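Local coordinates for DegV family protein (Thermus thermophilus, PDB 2DT8) that binds a long-chain fatty acid, here palmitic acid, and carries a zinc ion, as a lipid-binding member of the DegV family, at residues 5-10 / 23-28; 30-35 / 46-51; 155-160 / 186-191; 227-232 / 253-258. All coordinates share one frame; numbering follows the deposited sequence.

In the fold
From the N terminus, contact 1 comes first, joining the two parallel strands of a beta-alpha-beta unit whose connection carries helix 15-18. The second of these strands, 24-32, runs on into contact 2, where its far end and the turn after it meet helix 45-53; contact 1 has closed before contact 2 opens. Contact 3 follows much later, closing the loop between strand 154-158 and strand 185-191, and contact 4 closes a second beta-alpha-beta unit, in the same four-stranded sheet that holds strand 154-158. All four are in series, none nested or crossed; Phe49 of contact 2 packs on Ser232 of contact 4. Palmitic acid touches residues of contacts 1, 3 and 4, consistent with a lipid held between the sheets.

Contact 1. Residues 5-10 / 23-28; sequences LVTDST and VRVVPL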
loop_
_atom_site.group_PDB
_atom_site.type_symbol
_atom_site.label_atom_id
_atom_site.label_comp_id
_atom_site.label_asym_id
_atom_site.label_seq_id
_atom_site.Cartn_x
_atom_site.Cartn_y
_atom_site.Cartn_z
ATOM N N LEU A 5 13.709 6.763 8.888
ATOM C CA LEU A 5 12.410 6.251 8.475
ATOM C C LEU A 5 12.331 4.743 8.592
ATOM O O LEU A 5 13.238 4.026 8.175
ATOM C CB LEU A 5 12.126 6.603 7.021
ATOM C CG LEU A 5 11.626 8.004 6.731
ATOM C CD1 LEU A 5 11.838 8.309 5.260
ATOM C CD2 LEU A 5 10.156 8.094 7.111
ATOM N N VAL A 6 11.220 4.285 9.147
ATOM C CA VAL A 6 10.911 2.873 9.305
ATOM C C VAL A 6 9.512 2.656 8.731
ATOM O O VAL A 6 8.635 3.511 8.855
ATOM C CB VAL A 6 10.883 2.445 10.798
ATOM C CG1 VAL A 6 10.345 1.007 10.930
ATOM C CG2 VAL A 6 12.278 2.548 11.394
ATOM N N THR A 7 9.325 1.542 8.039
ATOM C CA THR A 7 8.012 1.205 7.525
ATOM C C THR A 7 7.869 -0.312 7.627
ATOM O O THR A 7 8.744 -0.974 8.194
ATOM C CB THR A 7 7.817 1.706 6.056
ATOM O OG1 THR A 7 6.449 1.517 5.664
ATOM C CG2 THR A 7 8.737 0.960 5.088
ATOM N N ASP A 8 6.765 -0.859 7.133
ATOM C CA ASP A 8 6.577 -2.308 7.159
ATOM C C ASP A 8 6.624 -2.822 5.721
ATOM O O ASP A 8 6.564 -2.032 4.769
ATOM C CB ASP A 8 5.266 -2.672 7.863
ATOM C CG ASP A 8 4.059 -2.115 7.162
ATOM O OD1 ASP A 8 3.703 -2.660 6.101
ATOM O OD2 ASP A 8 3.466 -1.127 7.657
ATOM N N SER A 9 6.728 -4.138 5.555
ATOM C CA SER A 9 6.847 -4.714 4.222
ATOM C C SER A 9 5.671 -4.466 3.289
ATOM O O SER A 9 5.833 -4.541 2.068
ATOM C CB SER A 9 7.125 -6.220 4.323
ATOM O OG SER A 9 6.025 -6.917 4.857
ATOM N N THR A 10 4.495 -4.165 3.834
ATOM C CA THR A 10 3.352 -3.927 2.964
ATOM C C THR A 10 3.431 -2.601 2.216
ATOM O O THR A 10 2.550 -2.294 1.421
ATOM C CB THR A 10 1.976 -4.030 3.704
ATOM O OG1 THR A 10 1.794 -2.909 4.577
ATOM C CG2 THR A 10 1.894 -5.325 4.496
ATOM N N VAL A 23 15.734 3.425 4.396
ATOM C CA VAL A 23 14.422 3.108 4.941
ATOM C C VAL A 23 14.524 1.704 5.523
ATOM O O VAL A 23 14.930 0.776 4.831
ATOM C CB VAL A 23 13.346 3.130 3.838
ATOM C CG1 VAL A 23 12.020 2.604 4.384
ATOM C CG2 VAL A 23 13.191 4.546 3.298
ATOM N N ARG A 24 14.185 1.546 6.797
ATOM C CA ARG A 24 14.244 0.231 7.422
ATOM C C ARG A 24 12.871 -0.411 7.306
ATOM O O ARG A 24 11.851 0.252 7.461
ATOM C CB ARG A 24 14.693 0.375 8.873
ATOM C CG ARG A 24 16.056 1.064 8.949
ATOM C CD ARG A 24 16.601 1.151 10.353
ATOM N NE ARG A 24 17.889 1.840 10.355
ATOM C CZ ARG A 24 18.937 1.457 11.072
ATOM N NH1 ARG A 24 18.855 0.386 11.851
ATOM N NH2 ARG A 24 20.068 2.145 11.010
ATOM N N VAL A 25 12.845 -1.707 7.018
ATOM C CA VAL A 25 11.582 -2.395 6.829
ATOM C C VAL A 25 11.352 -3.539 7.806
ATOM O O VAL A 25 12.189 -4.426 7.959
ATOM C CB VAL A 25 11.493 -2.939 5.385
ATOM C CG1 VAL A 25 10.133 -3.590 5.150
ATOM C CG2 VAL A 25 11.728 -1.816 4.390
ATOM N N VAL A 26 10.201 -3.500 8.470
ATOM C CA VAL A 26 9.806 -4.535 9.418
ATOM C C VAL A 26 8.869 -5.441 8.623
ATOM O O VAL A 26 7.841 -4.993 8.120
ATOM C CB VAL A 26 9.058 -3.919 10.612
ATOM C CG1 VAL A 26 8.600 -5.015 11.555
ATOM C CG2 VAL A 26 9.972 -2.912 11.339
ATOM N N PRO A 27 9.212 -6.729 8.493
ATOM C CA PRO A 27 8.351 -7.631 7.726
ATOM C C PRO A 27 7.065 -8.123 8.355
ATOM O O PRO A 27 6.965 -8.253 9.575
ATOM C CB PRO A 27 9.281 -8.802 7.415
ATOM C CG PRO A 27 10.116 -8.884 8.643
ATOM C CD PRO A 27 10.443 -7.413 8.931
ATOM N N LEU A 28 6.075 -8.359 7.497
ATOM C CA LEU A 28 4.824 -8.982 7.900
ATOM C C LEU A 28 4.964 -10.404 7.343
ATOM O O LEU A 28 5.916 -10.698 6.589
ATOM C CB LEU A 28 3.597 -8.275 7.321
ATOM C CG LEU A 28 3.070 -7.188 8.274
ATOM C CD1 LEU A 28 3.887 -5.906 8.122
ATOM C CD2 LEU A 28 1.594 -6.923 8.011
#
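Val6, Thr7 and Asp8 pair in parallel with Arg24, Val25 and Val26, the two strands of a beta-alpha-beta unit whose crossover carries helix 15-18. The backbone ladder begins with Arg24 N to Leu5 O, then Thr7 N meets Arg24 O at 2.9 Å, and Val26 N bonds Thr7 O. Past the strand end, Ser9 N still bonds Val26 O, though bent to 138°.

Apolar contacts lie on both faces. On the face that also carries Asp8, Val6 CG1 touches Val26 CG2 at 4.0 Å, packed against helix 66-76; on the Thr7 face, CG2 of Thr7 meets Val23 CG1 at 3.7 Å, near helix 120-135, while its OG1 bonds to Leu86 O. Leu28, whose side chain also touches the palmitic acid, lays CD1 against Asp8 CB at 3.5 Å and CD2 against Thr10 CG2.

Polar side chains fix the turn. Asp8 OD1 accepts Thr10 N on its anti lone pair, an Asx turn, and OD2 bonds His87 and Ile88 N. Ser9 OG, set between its backbone N and carbonyl carbon (chi1 67°), bonds Asp39 and accepts Leu28 N at 3.0 Å, with an angle of 157° at the hydrogen.

Contact 2. Residues 30-35 / 46-51; sequences VNLSGA and TEIFQK
Val30 and Ile48 meet tip to tip, CG1 of the valine against CD1 of the isoleucine at 3.9 Å. Two residues further along the strand, Leu32 sends CD2 between two helix residues: it lies 3.9 Å from Ile48 CG1 and 3.8 Å from Lys51 CG, so a single methyl rests on both. The leucine reaches this place because CG stands anti to its backbone N (chi1 -174°), extending the branch from the strand toward the helix. At the edge, Ser33 OG lies alongside the lysine chain, 3.7 Å from Lys51 CE. That chain is bent at its second torsion (-62°), which carries its aliphatic part past Leu32 to the serine.

Behind this first shell, Ile43 packs on both Leu32 and Ile48, Pro59 adds to Ile48, and helix 262-268 covers Val30 and Ile48 through Ala262. The strand end is held by a type I' turn from Leu32 to Ala35, in which Leu32 N bonds Ala35 O at 3.0 Å and Ala35 N bonds Leu32 O at 2.8 Å. Strand 30-32 and helix 46-51 run at 29° to each other with axes 10.6 Å apart, helix 45-53 packing against the end of the beta hairpin that strands 24-32 and 35-38 form around this type I' turn.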
loop_
_atom_site.group_PDB
_atom_site.type_symbol
_atom_site.label_atom_id
_atom_site.label_comp_id
_atom_site.label_asym_id
_atom_site.label_seq_id
_atom_site.Cartn_x
_atom_site.Cartn_y
_atom_site.Cartn_z
ATOM N N VAL A 30 3.111 -14.251 5.834
ATOM C CA VAL A 30 2.060 -14.975 5.150
ATOM C C VAL A 30 2.048 -16.384 5.743
ATOM O O VAL A 30 3.092 -17.036 5.844
ATOM C CB VAL A 30 2.340 -15.077 3.641
ATOM C CG1 VAL A 30 1.260 -15.902 2.975
ATOM C CG2 VAL A 30 2.397 -13.688 3.031
ATOM N N ASN A 31 0.859 -16.832 6.136
ATOM C CA ASN A 31 0.657 -18.165 6.701
ATOM C C ASN A 31 0.022 -18.991 5.586
ATOM O O ASN A 31 -1.108 -18.719 5.168
ATOM C CB ASN A 31 -0.275 -18.073 7.913
ATOM C CG ASN A 31 0.221 -17.073 8.935
ATOM O OD1 ASN A 31 1.376 -17.135 9.363
ATOM N ND2 ASN A 31 -0.645 -16.147 9.335
ATOM N N LEU A 32 0.771 -19.985 5.110
ATOM C CA LEU A 32 0.334 -20.838 4.014
ATOM C C LEU A 32 1.050 -22.188 4.098
ATOM O O LEU A 32 2.171 -22.297 4.579
ATOM C CB LEU A 32 0.679 -20.157 2.683
ATOM C CG LEU A 32 0.191 -20.812 1.391
ATOM C CD1 LEU A 32 -1.296 -20.557 1.233
ATOM C CD2 LEU A 32 0.954 -20.242 0.205
ATOM N N SER A 33 0.322 -23.201 3.596
ATOM C CA SER A 33 0.906 -24.527 3.626
ATOM C C SER A 33 1.388 -25.010 5.007
ATOM O O SER A 33 2.305 -25.807 5.151
ATOM C CB SER A 33 2.150 -24.697 2.740
ATOM O OG SER A 33 1.900 -24.220 1.432
ATOM N N GLY A 34 0.737 -24.395 6.009
ATOM C CA GLY A 34 1.066 -24.788 7.366
ATOM C C GLY A 34 2.349 -24.103 7.936
ATOM O O GLY A 34 2.807 -24.289 9.069
ATOM N N ALA A 35 2.929 -23.299 7.049
ATOM C CA ALA A 35 4.163 -22.597 7.372
ATOM C C ALA A 35 3.983 -21.087 7.392
ATOM O O ALA A 35 2.920 -20.565 7.057
ATOM C CB ALA A 35 5.260 -22.983 6.393
ATOM N N THR A 46 2.130 -15.133 -6.804
ATOM C CA THR A 46 1.931 -16.243 -7.737
ATOM C C THR A 46 1.927 -17.585 -7.014
ATOM O O THR A 46 1.093 -18.452 -7.309
ATOM C CB THR A 46 3.028 -16.243 -8.821
ATOM O OG1 THR A 46 2.894 -15.068 -9.628
ATOM C CG2 THR A 46 2.910 -17.477 -9.716
ATOM N N GLU A 47 2.845 -17.757 -6.064
ATOM C CA GLU A 47 2.914 -19.007 -5.314
ATOM C C GLU A 47 1.664 -19.222 -4.478
ATOM O O GLU A 47 1.153 -20.339 -4.390
ATOM C CB GLU A 47 4.154 -19.027 -4.414
ATOM C CG GLU A 47 5.435 -19.174 -5.208
ATOM C CD GLU A 47 6.683 -18.957 -4.372
ATOM O OE1 GLU A 47 6.729 -17.983 -3.592
ATOM O OE2 GLU A 47 7.618 -19.765 -4.510
ATOM N N ILE A 48 1.181 -18.160 -3.844
ATOM C CA ILE A 48 -0.021 -18.245 -3.036
ATOM C C ILE A 48 -1.221 -18.666 -3.877
ATOM O O ILE A 48 -1.966 -19.574 -3.496
ATOM C CB ILE A 48 -0.326 -16.881 -2.392
ATOM C CG1 ILE A 48 0.713 -16.602 -1.305
ATOM C CG2 ILE A 48 -1.752 -16.853 -1.829
ATOM C CD1 ILE A 48 0.727 -15.165 -0.819
ATOM N N PHE A 49 -1.401 -18.029 -5.029
ATOM C CA PHE A 49 -2.545 -18.357 -5.866
ATOM C C PHE A 49 -2.488 -19.764 -6.466
ATOM O O PHE A 49 -3.502 -20.397 -6.729
ATOM C CB PHE A 49 -2.740 -17.282 -6.940
ATOM C CG PHE A 49 -2.867 -15.892 -6.366
ATOM C CD1 PHE A 49 -3.554 -15.688 -5.170
ATOM C CD2 PHE A 49 -2.295 -14.798 -7.002
ATOM C CE1 PHE A 49 -3.664 -14.410 -4.608
ATOM C CE2 PHE A 49 -2.402 -13.513 -6.447
ATOM C CZ PHE A 49 -3.088 -13.326 -5.249
ATOM N N GLN A 50 -1.231 -20.189 -6.687
ATOM C CA GLN A 50 -1.059 -21.525 -7.226
ATOM C C GLN A 50 -1.514 -22.579 -6.214
ATOM O O GLN A 50 -2.078 -23.609 -6.561
ATOM C CB GLN A 50 0.446 -21.862 -7.477
ATOM C CG GLN A 50 0.699 -23.319 -7.873
ATOM C CD GLN A 50 2.163 -23.724 -7.801
ATOM O OE1 GLN A 50 2.497 -24.895 -7.990
ATOM N NE2 GLN A 50 3.041 -22.765 -7.525
ATOM N N LYS A 51 -1.200 -22.259 -4.947
ATOM C CA LYS A 51 -1.613 -23.175 -3.901
ATOM C C LYS A 51 -3.152 -23.241 -3.722
ATOM O O LYS A 51 -3.758 -24.302 -3.519
ATOM C CB LYS A 51 -1.042 -22.796 -2.464
ATOM C CG LYS A 51 0.459 -22.978 -2.342
ATOM C CD LYS A 51 0.870 -24.430 -2.536
ATOM C CE LYS A 51 2.342 -24.623 -2.190
ATOM N NZ LYS A 51 2.793 -26.017 -2.463
#

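Contact 3. Residues 155-160 / 186-191; sequences VRFSVA and PVLTLK. With PLM (palmitic acid), chain C.
Phe157 and Leu188 form the tight part of this antiparallel pairing, a single hydrogen-bonded bridge. Leu188 N bonds Phe157 O at 2.7 Å, and Phe157 N returns to Leu188 O. Turned between its backbone N and carbonyl carbon (chi1 68°), the phenylalanine ring lies between Leu188 and the lipid: Leu188 CB sits over one face, 3.8 Å from the ring centroid, and the palmitic acid carbon CD lies over the centre of the opposite face. Leu190 CD1 touches both Phe157 CE1 and the lipid. An alanine in place of Phe157 would probably leave Leu188 and the palmitic acid tail without the ring that separates them. Nearby, Ser158 OG bonds Pro186 O at 2.7 Å, in the carbonyl plane.

Val155 O, still buried, takes two donors from opposite faces of its plane, Thr189 OG1 at 2.8 Å and Arg156 NH1 at 2.9 Å. Toward Arg156 and Lys191 the contact opens to solvent. The arginine, bent at its second torsion, shares a water between its NH2 and Lys191 NZ, bridging two like charges.

Strand 154-158 also pairs with strand 273-279, while strand 185-191 pairs with strand 194-201; helix 204-219 packs through Ile211 on Arg156 and Val187.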
loop_
_atom_site.group_PDB
_atom_site.type_symbol
_atom_site.label_atom_id
_atom_site.label_comp_id
_atom_site.label_asym_id
_atom_site.label_seq_id
_atom_site.Cartn_x
_atom_site.Cartn_y
_atom_site.Cartn_z
ATOM N N VAL A 155 -6.736 6.793 -5.174
ATOM C CA VAL A 155 -6.520 5.362 -5.323
ATOM C C VAL A 155 -7.724 4.665 -5.935
ATOM O O VAL A 155 -8.869 4.911 -5.558
ATOM C CB VAL A 155 -6.137 4.642 -3.984
ATOM C CG1 VAL A 155 -7.142 4.959 -2.880
ATOM C CG2 VAL A 155 -6.064 3.120 -4.225
ATOM N N ARG A 156 -7.448 3.829 -6.933
ATOM C CA ARG A 156 -8.468 3.011 -7.566
ATOM C C ARG A 156 -7.823 1.682 -7.894
ATOM O O ARG A 156 -6.659 1.628 -8.288
ATOM C CB ARG A 156 -8.975 3.624 -8.876
ATOM C CG ARG A 156 -9.930 4.792 -8.716
ATOM C CD ARG A 156 -11.236 4.380 -8.050
ATOM N NE ARG A 156 -12.198 5.486 -8.025
ATOM C CZ ARG A 156 -12.143 6.516 -7.184
ATOM N NH1 ARG A 156 -11.175 6.601 -6.283
ATOM N NH2 ARG A 156 -13.065 7.474 -7.240
ATOM N N PHE A 157 -8.574 0.607 -7.718
ATOM C CA PHE A 157 -8.064 -0.704 -8.091
ATOM C C PHE A 157 -9.211 -1.642 -8.403
ATOM O O PHE A 157 -10.363 -1.387 -8.046
ATOM C CB PHE A 157 -7.154 -1.316 -7.003
ATOM C CG PHE A 157 -7.860 -1.695 -5.722
ATOM C CD1 PHE A 157 -8.176 -0.731 -4.760
ATOM C CD2 PHE A 157 -8.152 -3.030 -5.446
ATOM C CE1 PHE A 157 -8.764 -1.101 -3.540
ATOM C CE2 PHE A 157 -8.740 -3.409 -4.232
ATOM C CZ PHE A 157 -9.048 -2.438 -3.273
ATOM N N SER A 158 -8.892 -2.709 -9.129
ATOM C CA SER A 158 -9.871 -3.737 -9.454
ATOM C C SER A 158 -9.246 -5.071 -9.052
ATOM O O SER A 158 -8.031 -5.159 -8.825
ATOM C CB SER A 158 -10.194 -3.719 -10.948
ATOM O OG SER A 158 -11.283 -4.581 -11.248
ATOM N N VAL A 159 -10.087 -6.100 -8.944
ATOM C CA VAL A 159 -9.664 -7.442 -8.549
ATOM C C VAL A 159 -10.440 -8.465 -9.370
ATOM O O VAL A 159 -11.531 -8.171 -9.856
ATOM C CB VAL A 159 -9.949 -7.703 -7.046
ATOM C CG1 VAL A 159 -9.079 -6.807 -6.183
ATOM C CG2 VAL A 159 -11.421 -7.433 -6.731
ATOM N N ALA A 160 -9.883 -9.662 -9.528
ATOM C CA ALA A 160 -10.563 -10.702 -10.299
ATOM C C ALA A 160 -11.782 -11.215 -9.546
ATOM O O ALA A 160 -12.787 -11.575 -10.156
ATOM C CB ALA A 160 -9.603 -11.864 -10.580
ATOM N N PRO A 186 -15.363 -5.038 -10.654
ATOM C CA PRO A 186 -15.466 -4.056 -9.574
ATOM C C PRO A 186 -14.350 -3.026 -9.575
ATOM O O PRO A 186 -13.207 -3.341 -9.903
ATOM C CB PRO A 186 -15.416 -4.924 -8.325
ATOM C CG PRO A 186 -14.402 -5.975 -8.720
ATOM C CD PRO A 186 -14.806 -6.314 -10.160
ATOM N N VAL A 187 -14.697 -1.790 -9.237
ATOM C CA VAL A 187 -13.704 -0.732 -9.127
ATOM C C VAL A 187 -13.792 -0.313 -7.670
ATOM O O VAL A 187 -14.864 0.049 -7.171
ATOM C CB VAL A 187 -14.006 0.440 -10.069
ATOM C CG1 VAL A 187 -12.968 1.540 -9.872
ATOM C CG2 VAL A 187 -13.972 -0.055 -11.518
ATOM N N LEU A 188 -12.661 -0.387 -6.987
ATOM C CA LEU A 188 -12.609 -0.098 -5.559
ATOM C C LEU A 188 -11.663 1.037 -5.197
ATOM O O LEU A 188 -10.819 1.442 -5.992
ATOM C CB LEU A 188 -12.168 -1.365 -4.817
ATOM C CG LEU A 188 -12.983 -2.630 -5.117
ATOM C CD1 LEU A 188 -12.455 -3.785 -4.280
ATOM C CD2 LEU A 188 -14.450 -2.387 -4.819
ATOM N N THR A 189 -11.804 1.534 -3.972
ATOM C CA THR A 189 -10.945 2.607 -3.472
ATOM C C THR A 189 -10.823 2.416 -1.962
ATOM O O THR A 189 -11.209 1.372 -1.424
ATOM C CB THR A 189 -11.556 4.012 -3.811
ATOM O OG1 THR A 189 -10.635 5.051 -3.442
ATOM C CG2 THR A 189 -12.874 4.229 -3.075
ATOM N N LEU A 190 -10.223 3.392 -1.292
ATOM C CA LEU A 190 -10.132 3.375 0.162
ATOM C C LEU A 190 -10.535 4.761 0.642
ATOM O O LEU A 190 -10.198 5.760 0.010
ATOM C CB LEU A 190 -8.708 3.081 0.655
ATOM C CG LEU A 190 -8.250 1.618 0.643
ATOM C CD1 LEU A 190 -7.660 1.280 -0.706
ATOM C CD2 LEU A 190 -7.213 1.393 1.739
ATOM N N LYS A 191 -11.287 4.818 1.732
ATOM C CA LYS A 191 -11.683 6.091 2.326
ATOM C C LYS A 191 -11.461 5.906 3.819
ATOM O O LYS A 191 -11.891 4.908 4.393
ATOM C CB LYS A 191 -13.154 6.417 2.035
ATOM C CG LYS A 191 -13.430 6.672 0.556
ATOM C CD LYS A 191 -12.666 7.894 0.045
ATOM C CE LYS A 191 -12.809 8.030 -1.465
ATOM N NZ LYS A 191 -12.139 9.256 -1.984
HETATM C C1 PLM C . -2.016 -8.261 8.694
HETATM O O1 PLM C . -2.093 -7.419 9.727
HETATM O O2 PLM C . -2.109 -9.454 8.887
HETATM C C2 PLM C . -1.821 -7.719 7.293
HETATM C C3 PLM C . -3.184 -7.322 6.716
HETATM C C4 PLM C . -3.025 -6.816 5.281
HETATM C C5 PLM C . -4.392 -6.388 4.749
HETATM C C6 PLM C . -4.253 -5.788 3.351
HETATM C C7 PLM C . -5.630 -5.415 2.840
HETATM C C8 PLM C . -5.508 -4.636 1.552
HETATM C C9 PLM C . -6.863 -3.999 1.255
HETATM C CA PLM C . -6.990 -3.735 -0.233
HETATM C CB PLM C . -6.346 -2.393 -0.526
HETATM C CC PLM C . -5.066 -2.623 -1.310
HETATM C CD PLM C . -5.133 -1.832 -2.603
HETATM C CE PLM C . -3.934 -2.204 -3.473
HETATM C CF PLM C . -4.042 -1.499 -4.833
HETATM C CG PLM C . -3.603 -0.041 -4.693
HETATM O O HOH W 1 -12.827 9.226 -4.890
#

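Contact 4. Residues 227-232 / 253-258; sequences AYFLYS and EEALVN
A beta-alpha-beta unit, strand 225-231, helix 236-247 and strand 252-259, brings Phe229 beside Val257 in parallel register at the margin of the four-stranded sheet. The bonds differ in quality: Phe229 N to Leu256 O is short and nearly straight at 2.7 Å and 174°, Ala227 N to Glu254 O and Asn258 N to Phe229 O are sound, but Leu256 N to Ala227 O and Tyr231 N to Asn258 O are weak.

On the face with Ala227 and Ala255, Phe229 turns its ring edge to Leu256 O, which lies in the ring plane, while CE1 touches Ala255 CB at 3.7 Å and CB touches Val257 CG2 at 4.0 Å. Its CG is anti to the carbonyl carbon (chi1 -64°), bringing the ring back toward Ala255. The ring also stacks with Phe275 and meets Val238 and Arg242 of the connecting helix 236-247. A serine in place of Phe229 would probably open a gap between Ala255 and that helix and leave Phe275 without its stacking mate.

On the other face, Leu230 touches the palmitic acid, and Asn258 ND2 bonds Asp12 O. Leu256 CD2 comes to the edge of the Tyr228 ring, 3.9 Å from CD2 of the tyrosine. Beyond it, a water joins the two strands, 2.7 Å from Tyr228 OH and donating to Glu254 OE2 at 2.7 Å.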
loop_
_atom_site.group_PDB
_atom_site.type_symbol
_atom_site.label_atom_id
_atom_site.label_comp_id
_atom_site.label_asym_id
_atom_site.label_seq_id
_atom_site.Cartn_x
_atom_site.Cartn_y
_atom_site.Cartn_z
ATOM N N ALA A 227 2.326 9.108 -9.684
ATOM C CA ALA A 227 1.472 7.930 -9.653
ATOM C C ALA A 227 2.260 6.648 -9.376
ATOM O O ALA A 227 3.409 6.498 -9.767
ATOM C CB ALA A 227 0.720 7.811 -10.962
ATOM N N TYR A 228 1.543 5.723 -8.712
ATOM C CA TYR A 228 2.208 4.486 -8.356
ATOM C C TYR A 228 1.274 3.302 -8.753
ATOM O O TYR A 228 0.186 3.137 -8.215
ATOM C CB TYR A 228 2.488 4.499 -6.831
ATOM C CG TYR A 228 3.375 5.654 -6.531
ATOM C CD1 TYR A 228 2.832 6.927 -6.389
ATOM C CD2 TYR A 228 4.754 5.476 -6.420
ATOM C CE1 TYR A 228 3.657 8.012 -6.133
ATOM C CE2 TYR A 228 5.581 6.563 -6.174
ATOM C CZ TYR A 228 5.038 7.826 -6.037
ATOM O OH TYR A 228 5.854 8.915 -5.801
ATOM N N PHE A 229 1.786 2.517 -9.717
ATOM C CA PHE A 229 0.953 1.443 -10.222
ATOM C C PHE A 229 1.306 0.101 -9.595
ATOM O O PHE A 229 2.472 -0.197 -9.350
ATOM C CB PHE A 229 1.121 1.361 -11.746
ATOM C CG PHE A 229 0.646 2.593 -12.457
ATOM C CD1 PHE A 229 1.452 3.730 -12.525
ATOM C CD2 PHE A 229 -0.626 2.637 -13.003
ATOM C CE1 PHE A 229 0.981 4.896 -13.133
ATOM C CE2 PHE A 229 -1.107 3.800 -13.615
ATOM C CZ PHE A 229 -0.296 4.929 -13.677
ATOM N N LEU A 230 0.277 -0.706 -9.371
ATOM C CA LEU A 230 0.424 -1.998 -8.712
ATOM C C LEU A 230 -0.366 -3.117 -9.393
ATOM O O LEU A 230 -1.418 -2.901 -9.983
ATOM C CB LEU A 230 -0.105 -1.881 -7.277
ATOM C CG LEU A 230 0.643 -0.873 -6.398
ATOM C CD1 LEU A 230 -0.244 -0.404 -5.253
ATOM C CD2 LEU A 230 1.928 -1.522 -5.890
ATOM N N TYR A 231 0.242 -4.313 -9.319
ATOM C CA TYR A 231 -0.451 -5.457 -9.878
ATOM C C TYR A 231 -0.079 -6.820 -9.289
ATOM O O TYR A 231 0.909 -6.974 -8.585
ATOM C CB TYR A 231 -0.081 -5.676 -11.383
ATOM C CG TYR A 231 1.355 -6.049 -11.493
ATOM C CD1 TYR A 231 2.334 -5.060 -11.461
ATOM C CD2 TYR A 231 1.729 -7.385 -11.644
ATOM C CE1 TYR A 231 3.673 -5.401 -11.570
ATOM C CE2 TYR A 231 3.068 -7.725 -11.763
ATOM C CZ TYR A 231 4.037 -6.739 -11.732
ATOM O OH TYR A 231 5.374 -7.071 -11.838
ATOM N N SER A 232 -0.959 -7.787 -9.608
ATOM C CA SER A 232 -0.687 -9.128 -9.129
ATOM C C SER A 232 -1.196 -9.848 -10.378
ATOM O O SER A 232 -2.218 -9.498 -10.956
ATOM C CB SER A 232 -1.576 -9.704 -7.936
ATOM O OG SER A 232 -2.939 -9.745 -8.361
ATOM N N GLU A 253 4.383 13.179 -13.557
ATOM C CA GLU A 253 5.839 13.179 -13.659
ATOM C C GLU A 253 6.561 11.915 -13.186
ATOM O O GLU A 253 7.743 11.714 -13.431
ATOM C CB GLU A 253 6.434 14.378 -12.912
ATOM C CG GLU A 253 6.088 14.463 -11.436
ATOM C CD GLU A 253 6.932 15.495 -10.713
ATOM O OE1 GLU A 253 7.114 16.598 -11.268
ATOM O OE2 GLU A 253 7.404 15.210 -9.589
ATOM N N GLU A 254 5.761 11.083 -12.493
ATOM C CA GLU A 254 6.344 9.852 -11.996
ATOM C C GLU A 254 5.226 8.880 -12.192
ATOM O O GLU A 254 4.052 9.143 -11.968
ATOM C CB GLU A 254 6.748 10.098 -10.570
ATOM C CG GLU A 254 7.154 8.802 -9.889
ATOM C CD GLU A 254 8.651 8.560 -9.904
ATOM O OE1 GLU A 254 9.329 8.998 -10.861
ATOM O OE2 GLU A 254 9.147 7.916 -8.955
ATOM N N ALA A 255 5.689 7.682 -12.593
ATOM C CA ALA A 255 4.723 6.616 -12.774
ATOM C C ALA A 255 5.364 5.182 -12.513
ATOM O O ALA A 255 5.532 4.353 -13.402
ATOM C CB ALA A 255 4.152 6.548 -14.237
ATOM N N LEU A 256 5.773 5.009 -11.260
ATOM C CA LEU A 256 6.460 3.807 -10.792
ATOM C C LEU A 256 5.515 2.622 -10.838
ATOM O O LEU A 256 4.328 2.788 -10.601
ATOM C CB LEU A 256 6.919 4.016 -9.355
ATOM C CG LEU A 256 7.731 2.953 -8.624
ATOM C CD1 LEU A 256 9.070 2.721 -9.320
ATOM C CD2 LEU A 256 7.955 3.446 -7.206
ATOM N N VAL A 257 6.049 1.434 -11.125
ATOM C CA VAL A 257 5.248 0.214 -11.211
ATOM C C VAL A 257 5.921 -0.896 -10.416
ATOM O O VAL A 257 7.119 -1.127 -10.553
ATOM C CB VAL A 257 5.111 -0.284 -12.673
ATOM C CG1 VAL A 257 4.156 -1.474 -12.739
ATOM C CG2 VAL A 257 4.635 0.847 -13.558
ATOM N N ASN A 258 5.157 -1.573 -9.568
ATOM C CA ASN A 258 5.701 -2.681 -8.798
ATOM C C ASN A 258 4.609 -3.696 -8.585
ATOM O O ASN A 258 3.416 -3.393 -8.695
ATOM C CB ASN A 258 6.235 -2.221 -7.426
ATOM C CG ASN A 258 7.154 -3.260 -6.765
ATOM O OD1 ASN A 258 7.655 -4.178 -7.422
ATOM N ND2 ASN A 258 7.394 -3.102 -5.472
HETATM O O HOH W 2 8.511 8.689 -6.464
#